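Local coordinates for alkaline serine protease AL20 (Nesterenkonia abyssinica, PDB 3CP7), which probably cleaves peptide bonds as a secreted, thermostable alkaline serine protease of the trypsin-like family, at residues Pro59-Gly64 with Asn137-His142; Ile9-Phe14 with Tyr128-Ala133; Ser66-Trp71 with Gln106-Thr111; Gly166-Gly171 with Ser185-Gly190. All blocks are in the same frame, centred on the assembly; numbering follows the deposited sequence.

Overall arrangement
From the N terminus, residues 9-14, on strand 9-16 of the first barrel, open contact 2, which closes far along the chain at 128-133, as strand 124-129 of the second sheet ends. Contact 1 starts inside that long loop, at 59-64, but closes beyond it at 137-142; the two therefore cross, and both tie the first barrel to the second. They meet side by side through Tyr61 with Tyr130 and Lys11 with Gly138. Contact 3 (66-71 with 106-111) lies wholly within both loops and fastens a first-barrel loop to helix 105-109. Contact 4 (166-171 with 185-190) follows later, closing a short loop within the second half, and touches contact 2 through Ala132 and Gly166.

Contact 1: residues Pro59-Gly64 with Asn137-His142; sequences PAYDYG and NGQELH
Tyr63 N reaches Gln139 O in a nearly straight backbone hydrogen bond (3.0 Å, N-H...O 170°), and Asp62 CA adds a C-H...O contact to the same oxygen. The bond joins two surface loops of the double-barrel, trypsin-like fold: residues 59-64 lead out of strand 55-59 in the first barrel, and residues 137-142 run into strand 142-150 in the second. Gln139 is placed between two tyrosines. Its CB sits over the centre of one face of the Tyr63 ring, 3.5 Å from the centroid, a CH-pi contact. The chain then bends at chi2 (-48°) and carries the amide across to the other tyrosine, where Gln139 OE1 accepts from Tyr61 OH at 2.9 Å, near the plane of that ring at its edge. The other branch of the amide, Gln139 NE2, donates to Asn137 O at 3.2 Å, and the two bonds together fix the rotation of the group. Asn137 OD1 in turn takes the backbone N of Gln139 (2.9 Å), forming an Asx turn that leaves ND2 of the same amide directed at Tyr63. Tyr63 and Glu140 run alongside each other, pointing the same way, and the Tyr63 hydroxyl is gripped twice. It donates to the anti lone pair of Glu140 OE2 over a short 2.5 Å. It also accepts from Asn137 ND2 at 3.0 Å, the donated N-H lying in the asparagine amide plane while the tyrosine ring stands 85° to that plane.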
loop_
_atom_site.group_PDB
_atom_site.type_symbol
_atom_site.label_atom_id
_atom_site.label_comp_id
_atom_site.label_asym_id
_atom_site.label_seq_id
_atom_site.Cartn_x
_atom_site.Cartn_y
_atom_site.Cartn_z
ATOM N N PRO A 59 14.594 -16.028 -9.912
ATOM C CA PRO A 59 14.620 -15.755 -11.353
ATOM C C PRO A 59 15.072 -16.970 -12.153
ATOM O O PRO A 59 16.023 -17.657 -11.759
ATOM C CB PRO A 59 15.656 -14.628 -11.500
ATOM C CG PRO A 59 15.949 -14.146 -10.138
ATOM C CD PRO A 59 15.482 -15.144 -9.139
ATOM N N ALA A 60 14.397 -17.238 -13.264
ATOM C CA ALA A 60 14.800 -18.312 -14.183
ATOM C C ALA A 60 14.842 -19.693 -13.518
ATOM O O ALA A 60 15.599 -20.573 -13.943
ATOM C CB ALA A 60 16.163 -17.983 -14.849
ATOM N N TYR A 61 14.016 -19.887 -12.494
ATOM C CA TYR A 61 13.878 -21.194 -11.844
ATOM C C TYR A 61 13.656 -22.290 -12.891
ATOM O O TYR A 61 12.888 -22.108 -13.842
ATOM C CB TYR A 61 12.695 -21.152 -10.876
ATOM C CG TYR A 61 12.597 -22.344 -9.949
ATOM C CD1 TYR A 61 11.928 -23.496 -10.342
ATOM C CD2 TYR A 61 13.139 -22.299 -8.670
ATOM C CE1 TYR A 61 11.838 -24.601 -9.497
ATOM C CE2 TYR A 61 13.043 -23.389 -7.807
ATOM C CZ TYR A 61 12.382 -24.532 -8.235
ATOM O OH TYR A 61 12.290 -25.613 -7.380
ATOM N N ASP A 62 14.340 -23.423 -12.717
ATOM C CA ASP A 62 14.264 -24.549 -13.651
ATOM C C ASP A 62 14.716 -25.798 -12.912
ATOM O O ASP A 62 15.919 -26.054 -12.811
ATOM C CB ASP A 62 15.169 -24.289 -14.865
ATOM C CG ASP A 62 15.122 -25.411 -15.895
ATOM O OD1 ASP A 62 14.457 -26.439 -15.666
ATOM O OD2 ASP A 62 15.766 -25.253 -16.955
ATOM N N TYR A 63 13.760 -26.558 -12.372
ATOM C CA TYR A 63 14.075 -27.692 -11.479
ATOM C C TYR A 63 15.078 -27.277 -10.398
ATOM O O TYR A 63 16.065 -27.981 -10.122
ATOM C CB TYR A 63 14.553 -28.919 -12.285
ATOM C CG TYR A 63 13.418 -29.583 -13.031
ATOM C CD1 TYR A 63 13.019 -29.127 -14.285
ATOM C CD2 TYR A 63 12.717 -30.655 -12.469
ATOM C CE1 TYR A 63 11.962 -29.718 -14.973
ATOM C CE2 TYR A 63 11.652 -31.256 -13.149
ATOM C CZ TYR A 63 11.278 -30.781 -14.394
ATOM O OH TYR A 63 10.228 -31.362 -15.064
ATOM N N GLY A 64 14.812 -26.120 -9.789
ATOM C CA GLY A 64 15.687 -25.543 -8.778
ATOM C C GLY A 64 16.105 -24.136 -9.162
ATOM O O GLY A 64 15.890 -23.693 -10.292
ATOM N N ASN A 137 4.345 -29.706 -12.361
ATOM C CA ASN A 137 5.117 -30.114 -11.192
ATOM C C ASN A 137 5.787 -28.957 -10.467
ATOM O O ASN A 137 6.534 -29.164 -9.515
ATOM C CB ASN A 137 6.136 -31.204 -11.562
ATOM C CG ASN A 137 7.173 -30.730 -12.570
ATOM O OD1 ASN A 137 7.328 -29.530 -12.811
ATOM N ND2 ASN A 137 7.887 -31.676 -13.178
ATOM N N GLY A 138 5.512 -27.738 -10.929
ATOM C CA GLY A 138 6.031 -26.536 -10.272
ATOM C C GLY A 138 7.447 -26.180 -10.672
ATOM O O GLY A 138 7.957 -25.132 -10.275
ATOM N N GLN A 139 8.080 -27.050 -11.455
ATOM C CA GLN A 139 9.509 -26.934 -11.741
ATOM C C GLN A 139 9.819 -26.240 -13.056
ATOM O O GLN A 139 10.980 -25.906 -13.318
ATOM C CB GLN A 139 10.147 -28.329 -11.736
ATOM C CG GLN A 139 9.939 -29.089 -10.439
ATOM C CD GLN A 139 10.269 -28.256 -9.214
ATOM O OE1 GLN A 139 11.404 -27.817 -9.036
ATOM N NE2 GLN A 139 9.268 -28.022 -8.369
ATOM N N GLU A 140 8.786 -26.033 -13.868
ATOM C CA GLU A 140 8.924 -25.628 -15.262
ATOM C C GLU A 140 8.202 -24.326 -15.547
ATOM O O GLU A 140 7.152 -24.038 -14.968
ATOM C CB GLU A 140 8.358 -26.709 -16.185
ATOM C CG GLU A 140 9.047 -28.063 -16.058
ATOM C CD GLU A 140 8.553 -29.079 -17.069
ATOM O OE1 GLU A 140 7.775 -28.720 -17.979
ATOM O OE2 GLU A 140 8.962 -30.251 -16.965
ATOM N N LEU A 141 8.763 -23.548 -16.462
ATOM C CA LEU A 141 8.086 -22.375 -16.985
ATOM C C LEU A 141 7.123 -22.817 -18.080
ATOM O O LEU A 141 7.526 -23.460 -19.055
ATOM C CB LEU A 141 9.107 -21.388 -17.536
ATOM C CG LEU A 141 8.543 -20.089 -18.110
ATOM C CD1 LEU A 141 7.964 -19.206 -17.001
ATOM C CD2 LEU A 141 9.646 -19.359 -18.871
ATOM N N HIS A 142 5.847 -22.497 -17.897
ATOM C CA HIS A 142 4.836 -22.772 -18.899
ATOM C C HIS A 142 4.198 -21.492 -19.412
ATOM O O HIS A 142 4.346 -20.421 -18.807
ATOM C CB HIS A 142 3.785 -23.739 -18.347
ATOM C CG HIS A 142 4.297 -25.133 -18.205
ATOM N ND1 HIS A 142 4.230 -26.053 -19.229
ATOM C CD2 HIS A 142 4.936 -25.749 -17.183
ATOM C CE1 HIS A 142 4.784 -27.185 -18.833
ATOM N NE2 HIS A 142 5.221 -27.028 -17.598
#

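Contact 2: residues Ile9-Phe14 with Tyr128-Ala133; sequences IGKVFF and YGYPAA
Tyr130 meets residues 9-14 with a ring face and a ring carbon. Lys11 CB lies over one face, toward the rim, 4.0 Å from the ring centroid in a CH-pi contact, while Tyr130 CE1 presses against the peptide of Gly10, 3.4 Å from Gly10 C. Purely apolar contacts come from Ile9: its CD1 touches Tyr128 CB at 3.9 Å and lies equally near CG, and its CG2 approaches Tyr130 CE1 more loosely at 4.5 Å. In Ile9, CD1 lies anti to CA (chi2 176°), which carries the methyl out to Tyr128 CB and CG. This is the buried seam between the two barrels of the trypsin-like fold. Strand 9-16 is hydrogen-bonded on its two sides to strands 19-27 and 55-59, whereas Tyr128 and Gly129 end strand 124-129 of the other sheet; the touching parts run 22° apart. Polar groups at the seam find partners next door. Water 1 bridges it, 3.0 Å from Ile9 O and 3.1 Å from Tyr130 OH, and the same hydroxyl is hydrogen-bonded to Tyr61 O. The Lys11 side chain stays extended until its last torsion turns the amino group (chi4 76°), bringing NZ into a hydrogen bond with Gly138 O.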
loop_
_atom_site.group_PDB
_atom_site.type_symbol
_atom_site.label_atom_id
_atom_site.label_comp_id
_atom_site.label_asym_id
_atom_site.label_seq_id
_atom_site.Cartn_x
_atom_site.Cartn_y
_atom_site.Cartn_z
ATOM N N ILE A 9 11.476 -13.624 -15.585
ATOM C CA ILE A 9 10.343 -14.396 -15.045
ATOM C C ILE A 9 10.887 -15.381 -14.007
ATOM O O ILE A 9 11.939 -15.991 -14.225
ATOM C CB ILE A 9 9.586 -15.183 -16.141
ATOM C CG1 ILE A 9 9.329 -14.312 -17.375
ATOM C CG2 ILE A 9 8.269 -15.707 -15.566
ATOM C CD1 ILE A 9 8.670 -15.050 -18.533
ATOM N N GLY A 10 10.181 -15.561 -12.898
ATOM C CA GLY A 10 10.680 -16.456 -11.862
ATOM C C GLY A 10 9.588 -17.042 -11.006
ATOM O O GLY A 10 8.414 -16.667 -11.128
ATOM N N LYS A 11 10.000 -17.959 -10.130
ATOM C CA LYS A 11 9.093 -18.677 -9.243
ATOM C C LYS A 11 9.098 -17.975 -7.885
ATOM O O LYS A 11 10.126 -17.406 -7.487
ATOM C CB LYS A 11 9.539 -20.135 -9.116
ATOM C CG LYS A 11 8.625 -21.020 -8.280
ATOM C CD LYS A 11 9.149 -22.434 -8.273
ATOM C CE LYS A 11 8.302 -23.355 -7.420
ATOM N NZ LYS A 11 7.025 -23.758 -8.059
ATOM N N VAL A 12 7.954 -17.997 -7.197
ATOM C CA VAL A 12 7.817 -17.381 -5.880
ATOM C C VAL A 12 7.513 -18.475 -4.852
ATOM O O VAL A 12 6.725 -19.386 -5.130
ATOM C CB VAL A 12 6.676 -16.331 -5.884
ATOM C CG1 VAL A 12 6.324 -15.901 -4.480
ATOM C CG2 VAL A 12 7.068 -15.110 -6.706
ATOM N N PHE A 13 8.159 -18.388 -3.691
ATOM C CA PHE A 13 7.819 -19.210 -2.530
ATOM C C PHE A 13 7.392 -18.268 -1.420
ATOM O O PHE A 13 7.965 -17.195 -1.249
ATOM C CB PHE A 13 9.031 -20.019 -2.050
ATOM C CG PHE A 13 9.605 -20.949 -3.083
ATOM C CD1 PHE A 13 10.491 -20.474 -4.047
ATOM C CD2 PHE A 13 9.277 -22.298 -3.079
ATOM C CE1 PHE A 13 11.025 -21.328 -4.995
ATOM C CE2 PHE A 13 9.815 -23.166 -4.031
ATOM C CZ PHE A 13 10.697 -22.678 -4.976
ATOM N N PHE A 14 6.378 -18.661 -0.661
ATOM C CA PHE A 14 5.991 -17.887 0.522
ATOM C C PHE A 14 5.257 -18.764 1.523
ATOM O O PHE A 14 4.870 -19.886 1.201
ATOM C CB PHE A 14 5.159 -16.646 0.135
ATOM C CG PHE A 14 3.779 -16.954 -0.402
ATOM C CD1 PHE A 14 2.674 -16.936 0.443
ATOM C CD2 PHE A 14 3.585 -17.227 -1.747
ATOM C CE1 PHE A 14 1.402 -17.207 -0.043
ATOM C CE2 PHE A 14 2.310 -17.497 -2.240
ATOM C CZ PHE A 14 1.219 -17.483 -1.388
ATOM N N TYR A 128 2.779 -16.312 -18.671
ATOM C CA TYR A 128 3.792 -17.263 -18.217
ATOM C C TYR A 128 3.651 -17.540 -16.739
ATOM O O TYR A 128 3.170 -16.693 -15.984
ATOM C CB TYR A 128 5.203 -16.728 -18.528
ATOM C CG TYR A 128 5.438 -16.673 -20.011
ATOM C CD1 TYR A 128 5.012 -15.580 -20.758
ATOM C CD2 TYR A 128 6.058 -17.731 -20.675
ATOM C CE1 TYR A 128 5.189 -15.537 -22.138
ATOM C CE2 TYR A 128 6.245 -17.694 -22.059
ATOM C CZ TYR A 128 5.795 -16.606 -22.774
ATOM O OH TYR A 128 5.969 -16.540 -24.136
ATOM N N GLY A 129 4.091 -18.715 -16.313
ATOM C CA GLY A 129 4.126 -18.999 -14.890
ATOM C C GLY A 129 4.711 -20.351 -14.582
ATOM O O GLY A 129 5.117 -21.090 -15.498
ATOM N N TYR A 130 4.742 -20.664 -13.290
ATOM C CA TYR A 130 5.237 -21.928 -12.768
ATOM C C TYR A 130 4.095 -22.728 -12.133
ATOM O O TYR A 130 4.034 -22.862 -10.906
ATOM C CB TYR A 130 6.352 -21.678 -11.759
ATOM C CG TYR A 130 7.643 -21.242 -12.408
ATOM C CD1 TYR A 130 7.872 -19.899 -12.736
ATOM C CD2 TYR A 130 8.625 -22.176 -12.722
ATOM C CE1 TYR A 130 9.050 -19.497 -13.341
ATOM C CE2 TYR A 130 9.813 -21.786 -13.335
ATOM C CZ TYR A 130 10.022 -20.443 -13.633
ATOM O OH TYR A 130 11.194 -20.041 -14.230
ATOM N N PRO A 131 3.210 -23.289 -12.971
ATOM C CA PRO A 131 2.093 -24.054 -12.405
ATOM C C PRO A 131 2.626 -25.261 -11.632
ATOM O O PRO A 131 3.601 -25.894 -12.058
ATOM C CB PRO A 131 1.302 -24.496 -13.641
ATOM C CG PRO A 131 2.296 -24.462 -14.762
ATOM C CD PRO A 131 3.198 -23.300 -14.446
ATOM N N ALA A 132 1.992 -25.566 -10.502
ATOM C CA ALA A 132 2.516 -26.562 -9.576
ATOM C C ALA A 132 1.561 -27.718 -9.292
ATOM O O ALA A 132 1.959 -28.703 -8.674
ATOM C CB ALA A 132 2.970 -25.895 -8.273
ATOM N N ALA A 133 0.317 -27.602 -9.732
ATOM C CA ALA A 133 -0.642 -28.699 -9.567
ATOM C C ALA A 133 -0.734 -29.525 -10.844
ATOM O O ALA A 133 -0.555 -29.002 -11.943
ATOM C CB ALA A 133 -2.005 -28.153 -9.180
HETATM O O HOH W 1 12.022 -17.998 -16.387
#

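Contact 3: residues Ser66-Trp71 with Gln106-Thr111; sequences SEHGVW and QQQVGT
The His68 ring is sandwiched between aliphatic groups: Val109 CG2 stands over the centre of one face, 4.0 Å from the centroid, and Glu67 CG covers the opposite face. At the ring edge, in plane, Gln108 NE2 donates to His68 ND1 over 3.1 Å in an almost straight bond (174°); the histidine nitrogen lies in the amide plane too, although the ring and amide planes stand 71° apart. Gln108 CB rests 3.6 Å from Trp71 CZ2. From there CG, anti to the backbone N (chi1 169°), and a bend at chi2 carry the amide to His68 ND1. The loop before strand 71-78 of the first barrel is thus fastened to helix 105-109, which comes in the chain between strands 93-97 and 124-129. Loop 66-71 is shaped by a type I turn from Ser66 to Gly69, by an ST turn, in which Ser66 OG accepts from His68 N at 3.0 Å, and by Trp71 NE1 bonded to His68 O at 2.8 Å. With an alanine at His68, the amide of Gln108 would probably lose its acceptor and the Val109 methyl its aromatic cover. Because ND1 accepts, His68 is probably neutral here, with its proton on NE2.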
loop_
_atom_site.group_PDB
_atom_site.type_symbol
_atom_site.label_atom_id
_atom_site.label_comp_id
_atom_site.label_asym_id
_atom_site.label_seq_id
_atom_site.Cartn_x
_atom_site.Cartn_y
_atom_site.Cartn_z
ATOM N N SER A 66 18.266 -20.945 -10.332
ATOM C CA SER A 66 19.242 -20.750 -11.385
ATOM C C SER A 66 20.492 -20.123 -10.777
ATOM O O SER A 66 20.598 -19.939 -9.560
ATOM C CB SER A 66 18.674 -19.826 -12.468
ATOM O OG SER A 66 18.656 -18.483 -11.998
ATOM N N GLU A 67 21.429 -19.774 -11.646
ATOM C CA GLU A 67 22.634 -19.065 -11.233
ATOM C C GLU A 67 22.333 -17.721 -10.553
ATOM O O GLU A 67 23.163 -17.183 -9.829
ATOM C CB GLU A 67 23.553 -18.845 -12.438
ATOM C CG GLU A 67 23.023 -17.860 -13.494
ATOM C CD GLU A 67 22.125 -18.498 -14.557
ATOM O OE1 GLU A 67 21.591 -19.614 -14.348
ATOM O OE2 GLU A 67 21.950 -17.866 -15.622
ATOM N N HIS A 68 21.133 -17.186 -10.785
ATOM C CA HIS A 68 20.748 -15.901 -10.197
ATOM C C HIS A 68 20.339 -16.010 -8.735
ATOM O O HIS A 68 20.224 -14.999 -8.037
ATOM C CB HIS A 68 19.657 -15.238 -11.030
ATOM C CG HIS A 68 20.080 -14.950 -12.433
ATOM N ND1 HIS A 68 21.191 -14.189 -12.726
ATOM C CD2 HIS A 68 19.558 -15.331 -13.621
ATOM C CE1 HIS A 68 21.329 -14.109 -14.037
ATOM N NE2 HIS A 68 20.344 -14.781 -14.604
ATOM N N GLY A 69 20.132 -17.243 -8.279
ATOM C CA GLY A 69 19.840 -17.504 -6.883
ATOM C C GLY A 69 18.435 -17.113 -6.483
ATOM O O GLY A 69 17.531 -17.062 -7.316
ATOM N N VAL A 70 18.268 -16.836 -5.195
ATOM C CA VAL A 70 16.957 -16.639 -4.590
ATOM C C VAL A 70 16.975 -15.309 -3.839
ATOM O O VAL A 70 17.945 -14.999 -3.151
ATOM C CB VAL A 70 16.600 -17.834 -3.660
ATOM C CG1 VAL A 70 17.423 -17.832 -2.379
ATOM C CG2 VAL A 70 15.139 -17.851 -3.337
ATOM N N TRP A 71 15.916 -14.515 -3.992
ATOM C CA TRP A 71 15.892 -13.137 -3.514
ATOM C C TRP A 71 14.738 -12.892 -2.553
ATOM O O TRP A 71 13.579 -13.064 -2.924
ATOM C CB TRP A 71 15.774 -12.190 -4.724
ATOM C CG TRP A 71 16.996 -12.233 -5.584
ATOM C CD1 TRP A 71 17.399 -13.263 -6.391
ATOM C CD2 TRP A 71 18.006 -11.228 -5.680
ATOM N NE1 TRP A 71 18.600 -12.957 -6.992
ATOM C CE2 TRP A 71 18.989 -11.704 -6.577
ATOM C CE3 TRP A 71 18.168 -9.961 -5.105
ATOM C CZ2 TRP A 71 20.133 -10.958 -6.899
ATOM C CZ3 TRP A 71 19.296 -9.217 -5.431
ATOM C CH2 TRP A 71 20.264 -9.716 -6.319
ATOM N N GLN A 106 17.679 -6.499 -10.622
ATOM C CA GLN A 106 17.683 -6.070 -12.016
ATOM C C GLN A 106 19.115 -5.990 -12.552
ATOM O O GLN A 106 19.352 -6.301 -13.711
ATOM C CB GLN A 106 16.929 -4.739 -12.194
ATOM C CG GLN A 106 16.644 -4.378 -13.653
ATOM C CD GLN A 106 15.758 -3.151 -13.828
ATOM O OE1 GLN A 106 15.845 -2.461 -14.856
ATOM N NE2 GLN A 106 14.888 -2.895 -12.871
ATOM N N GLN A 107 20.051 -5.577 -11.700
ATOM C CA GLN A 107 21.473 -5.558 -12.061
ATOM C C GLN A 107 22.023 -6.975 -12.215
ATOM O O GLN A 107 22.817 -7.251 -13.121
ATOM C CB GLN A 107 22.266 -4.792 -11.007
ATOM C CG GLN A 107 22.144 -3.279 -11.127
ATOM C CD GLN A 107 22.879 -2.728 -12.329
ATOM O OE1 GLN A 107 22.262 -2.374 -13.331
ATOM N NE2 GLN A 107 24.213 -2.659 -12.239
ATOM N N GLN A 108 21.603 -7.865 -11.316
ATOM C CA GLN A 108 22.001 -9.270 -11.360
ATOM C C GLN A 108 21.589 -9.925 -12.674
ATOM O O GLN A 108 22.382 -10.583 -13.347
ATOM C CB GLN A 108 21.345 -10.023 -10.193
ATOM C CG GLN A 108 21.474 -11.546 -10.284
ATOM C CD GLN A 108 22.894 -12.016 -10.077
ATOM O OE1 GLN A 108 23.636 -11.455 -9.271
ATOM N NE2 GLN A 108 23.273 -13.060 -10.793
ATOM N N VAL A 109 20.317 -9.765 -13.017
ATOM C CA VAL A 109 19.775 -10.433 -14.191
ATOM C C VAL A 109 20.142 -9.692 -15.478
ATOM O O VAL A 109 20.251 -10.308 -16.539
ATOM C CB VAL A 109 18.238 -10.647 -14.035
ATOM C CG1 VAL A 109 17.614 -11.168 -15.300
ATOM C CG2 VAL A 109 17.974 -11.621 -12.893
ATOM N N GLY A 110 20.324 -8.378 -15.378
ATOM C CA GLY A 110 20.822 -7.582 -16.507
ATOM C C GLY A 110 19.724 -7.087 -17.433
ATOM O O GLY A 110 20.001 -6.454 -18.450
ATOM N N THR A 111 18.470 -7.358 -17.063
ATOM C CA THR A 111 17.320 -6.982 -17.871
ATOM C C THR A 111 16.055 -7.006 -17.021
ATOM O O THR A 111 16.076 -7.449 -15.860
ATOM C CB THR A 111 17.184 -7.896 -19.114
ATOM O OG1 THR A 111 16.241 -7.335 -20.038
ATOM C CG2 THR A 111 16.762 -9.318 -18.740
#

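Contact 4: residues Gly166-Gly171 with Ser185-Gly190; sequences GGSSGG and STNSYG. With FMT (formic acid), chain C.
Gly170 N donates to Asn187 O at 2.8 Å, and Asn187 N returns a bond to Gly171 O, also at 2.8 Å. The asparagine side chain adds a third: CG is anti to the carbonyl carbon (chi1 -61°), which turns the amide toward Ser168, and Asn187 ND2 donates a hydrogen bond to Ser168 O at 2.9 Å from above the carbonyl plane, while Gly171 N, closing the type II turn, reaches that oxygen from the opposite face at 3.0 Å. ND2 also bonds weakly to Tyr128 O, and OD1 is satisfied by Trp173 NE1. The segment 166-171, GGSSGG, holds the turn, and its place in the trypsin-like fold is consistent with Ser169 being the nucleophile of a Ser169-His41-Asp91 triad; the N-H groups of Gly167 and Ser169 are placed as in an oxyanion hole. A formate, probably from the crystallisation liquor, lies where a substrate oxyanion would probably sit: its O2 accepts from Gly167 N at 2.7 Å, from Ser169 OG at 2.7 Å and weakly from Ser169 N at 3.3 Å. His41 NE2 bonds it too. A leucine in place of Asn187 would probably cost Ser168 O one of its two donors and leave Trp173 NE1 without its acceptor. Ser188 OG is bonded to Asp91 OD1.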
loop_
_atom_site.group_PDB
_atom_site.type_symbol
_atom_site.label_atom_id
_atom_site.label_comp_id
_atom_site.label_asym_id
_atom_site.label_seq_id
_atom_site.Cartn_x
_atom_site.Cartn_y
_atom_site.Cartn_z
ATOM N N GLY A 166 -2.686 -23.900 -10.174
ATOM C CA GLY A 166 -2.182 -23.201 -8.989
ATOM C C GLY A 166 -0.663 -23.193 -8.982
ATOM O O GLY A 166 -0.039 -24.201 -9.305
ATOM N N GLY A 167 -0.087 -22.043 -8.627
ATOM C CA GLY A 167 1.353 -21.802 -8.689
ATOM C C GLY A 167 1.667 -20.819 -9.801
ATOM O O GLY A 167 2.691 -20.121 -9.748
ATOM N N SER A 168 0.812 -20.776 -10.819
ATOM C CA SER A 168 0.999 -19.848 -11.936
ATOM C C SER A 168 0.579 -18.420 -11.583
ATOM O O SER A 168 0.964 -17.468 -12.277
ATOM C CB SER A 168 0.273 -20.329 -13.206
ATOM O OG SER A 168 -1.136 -20.387 -13.004
ATOM N N SER A 169 -0.204 -18.257 -10.517
ATOM C CA SER A 169 -0.656 -16.923 -10.133
ATOM C C SER A 169 0.523 -16.002 -9.953
ATOM O O SER A 169 1.567 -16.404 -9.430
ATOM C CB SER A 169 -1.425 -16.956 -8.825
ATOM O OG SER A 169 -2.674 -17.605 -8.973
ATOM N N GLY A 170 0.331 -14.752 -10.354
ATOM C CA GLY A 170 1.377 -13.752 -10.263
ATOM C C GLY A 170 2.256 -13.708 -11.488
ATOM O O GLY A 170 2.992 -12.747 -11.670
ATOM N N GLY A 171 2.195 -14.746 -12.320
ATOM C CA GLY A 171 2.986 -14.775 -13.556
ATOM C C GLY A 171 2.556 -13.685 -14.518
ATOM O O GLY A 171 1.417 -13.237 -14.487
ATOM N N SER A 185 -0.605 -7.390 -17.460
ATOM C CA SER A 185 -1.471 -7.977 -16.434
ATOM C C SER A 185 -0.678 -9.066 -15.730
ATOM O O SER A 185 0.552 -9.194 -15.920
ATOM C CB SER A 185 -2.803 -8.505 -17.004
ATOM O OG SER A 185 -3.683 -8.873 -15.948
ATOM N N THR A 186 -1.388 -9.846 -14.929
ATOM C CA THR A 186 -0.794 -10.884 -14.133
ATOM C C THR A 186 -1.824 -12.033 -14.063
ATOM O O THR A 186 -3.041 -11.775 -14.110
ATOM C CB THR A 186 -0.498 -10.153 -12.804
ATOM O OG1 THR A 186 0.896 -9.833 -12.589
ATOM C CG2 THR A 186 -1.476 -10.357 -11.616
ATOM N N ASN A 187 -1.358 -13.283 -14.004
ATOM C CA ASN A 187 -2.272 -14.399 -13.739
ATOM C C ASN A 187 -2.896 -14.226 -12.372
ATOM O O ASN A 187 -2.173 -14.129 -11.385
ATOM C CB ASN A 187 -1.543 -15.746 -13.748
ATOM C CG ASN A 187 -0.886 -16.057 -15.085
ATOM O OD1 ASN A 187 -1.436 -15.766 -16.155
ATOM N ND2 ASN A 187 0.307 -16.653 -15.029
ATOM N N SER A 188 -4.224 -14.215 -12.295
ATOM C CA SER A 188 -4.890 -13.997 -11.015
ATOM C C SER A 188 -5.810 -15.128 -10.542
ATOM O O SER A 188 -5.661 -15.601 -9.411
ATOM C CB SER A 188 -5.625 -12.653 -11.027
ATOM O OG SER A 188 -6.523 -12.532 -9.935
ATOM N N TYR A 189 -6.743 -15.569 -11.384
ATOM C CA TYR A 189 -7.718 -16.549 -10.934
ATOM C C TYR A 189 -8.434 -17.197 -12.098
ATOM O O TYR A 189 -8.357 -16.719 -13.229
ATOM C CB TYR A 189 -8.742 -15.878 -9.995
ATOM C CG TYR A 189 -9.711 -14.958 -10.695
ATOM C CD1 TYR A 189 -9.433 -13.603 -10.854
ATOM C CD2 TYR A 189 -10.927 -15.441 -11.185
ATOM C CE1 TYR A 189 -10.325 -12.750 -11.504
ATOM C CE2 TYR A 189 -11.821 -14.612 -11.843
ATOM C CZ TYR A 189 -11.526 -13.257 -11.982
ATOM O OH TYR A 189 -12.397 -12.402 -12.633
ATOM N N GLY A 190 -9.118 -18.305 -11.807
ATOM C CA GLY A 190 -10.127 -18.847 -12.719
ATOM C C GLY A 190 -11.450 -18.991 -11.989
ATOM O O GLY A 190 -11.551 -18.692 -10.786
HETATM C C FMT C . -1.611 -19.747 -6.781
HETATM O O1 FMT C . -2.275 -18.884 -6.182
HETATM O O2 FMT C . -1.643 -19.884 -8.006
#